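Local structure of alpha-Amylase (2B5D) at residues S383-I386 with D387-E391. The protein is an alpha-amylase of glycoside hydrolase family 57, whose members share a catalytic domain built on a distorted (beta/alpha) barrel. Residues are numbered along the deposited sequence; the frame is centred on the assembly and turned at random.
Sequences SEVI and DTLEE
Ser383 O accepts the backbone N-H of Asp387 at 3.1 Å, an i to i+4 bond in the short helix 382-388, which illustrates how successive helix carbonyls can find different kinds of donor. The carboxylate of Asp387 stays beside that carbonyl but turns to Arg179 for a salt bridge. One residue on, Glu384 O accepts a hydrogen bond from the hydroxyl of Thr388, with OG1 2.7 Å away and tilted 29° from the carbonyl plane. With chi1 at -58°, OG1 stands beside the threonine's own backbone N, and the side chain folds back over the preceding turn. The carboxylate of Glu384 pairs with Arg52 and also accepts from Thr381 N. Val385 O is gripped twice from one face of its plane: Leu389 N (i+4) comes in at 3.0 Å, whereas Thr388 N (i+3), at 3.3 Å, sits well above the plane. Val385 CG2 lies alongside Leu389 CD2, 3.9 Å apart, both side chains pointing the same way. Ile386 CB starts off away from Asp387-Glu391, yet chi1 of 71° lays CG1 against Asp387 N. Helix 382-388, which follows strand 377-379 in the chain, rests on strand 233-236 of the same sheet, Val385 touching Phe235 and Ile386 both Phe233 and Phe235.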
# COMPACT_ATOMS: atom_id res chain seq x y z
N SER A 383 7.04 -39.52 -27.40
CA SER A 383 8.21 -40.25 -27.83
C SER A 383 7.79 -41.49 -28.66
O SER A 383 8.48 -41.84 -29.60
CB SER A 383 9.03 -40.67 -26.63
OG SER A 383 8.15 -41.30 -25.73
N GLU A 384 6.65 -42.12 -28.35
CA GLU A 384 6.08 -43.14 -29.25
C GLU A 384 5.86 -42.61 -30.65
O GLU A 384 6.17 -43.28 -31.63
CB GLU A 384 4.76 -43.67 -28.75
CG GLU A 384 4.88 -44.76 -27.73
CD GLU A 384 3.55 -45.05 -27.07
OE1 GLU A 384 2.59 -44.25 -27.30
OE2 GLU A 384 3.45 -46.06 -26.32
N VAL A 385 5.30 -41.42 -30.77
CA VAL A 385 5.09 -40.92 -32.10
C VAL A 385 6.34 -40.59 -32.91
O VAL A 385 6.38 -40.88 -34.09
CB VAL A 385 3.86 -39.94 -32.29
CG1 VAL A 385 3.08 -39.70 -30.99
CG2 VAL A 385 4.19 -38.68 -33.12
N ILE A 386 7.38 -40.05 -32.28
CA ILE A 386 8.61 -39.72 -33.03
C ILE A 386 9.36 -41.00 -33.44
O ILE A 386 10.00 -40.99 -34.47
CB ILE A 386 9.56 -38.71 -32.32
CG1 ILE A 386 10.25 -39.33 -31.11
CG2 ILE A 386 8.82 -37.38 -32.04
CD1 ILE A 386 11.41 -38.45 -30.54
N ASP A 387 9.18 -42.06 -32.64
CA ASP A 387 9.75 -43.40 -32.86
C ASP A 387 8.99 -44.24 -33.90
O ASP A 387 9.52 -45.23 -34.40
CB ASP A 387 9.82 -44.18 -31.54
CG ASP A 387 10.99 -43.72 -30.63
OD1 ASP A 387 11.82 -42.89 -31.07
OD2 ASP A 387 11.07 -44.16 -29.46
N THR A 388 7.77 -43.82 -34.24
CA THR A 388 6.87 -44.55 -35.11
C THR A 388 6.67 -43.86 -36.46
O THR A 388 6.50 -44.52 -37.48
CB THR A 388 5.52 -44.72 -34.41
OG1 THR A 388 5.74 -45.40 -33.17
CG2 THR A 388 4.51 -45.53 -35.24
N LEU A 389 6.71 -42.55 -36.51
CA LEU A 389 6.32 -41.89 -37.76
C LEU A 389 7.32 -41.95 -38.89
O LEU A 389 8.48 -41.62 -38.71
CB LEU A 389 5.95 -40.43 -37.52
CG LEU A 389 4.44 -40.21 -37.40
CD1 LEU A 389 3.72 -41.24 -36.45
CD2 LEU A 389 4.19 -38.77 -36.99
N GLU A 390 6.85 -42.32 -40.08
CA GLU A 390 7.71 -42.39 -41.25
C GLU A 390 7.57 -41.21 -42.19
O GLU A 390 8.58 -40.68 -42.68
CB GLU A 390 7.55 -43.73 -41.94
CG GLU A 390 8.26 -44.82 -41.14
CD GLU A 390 7.57 -46.18 -41.21
OE1 GLU A 390 6.31 -46.23 -41.25
OE2 GLU A 390 8.31 -47.20 -41.21
N GLU A 391 6.36 -40.75 -42.43
CA GLU A 391 6.24 -39.52 -43.17
C GLU A 391 6.11 -38.42 -42.14
O GLU A 391 5.25 -38.50 -41.24
CB GLU A 391 5.05 -39.53 -44.13
CG GLU A 391 4.75 -38.19 -44.84
CD GLU A 391 3.36 -38.22 -45.52
OE1 GLU A 391 2.70 -39.28 -45.37
OE2 GLU A 391 2.95 -37.23 -46.21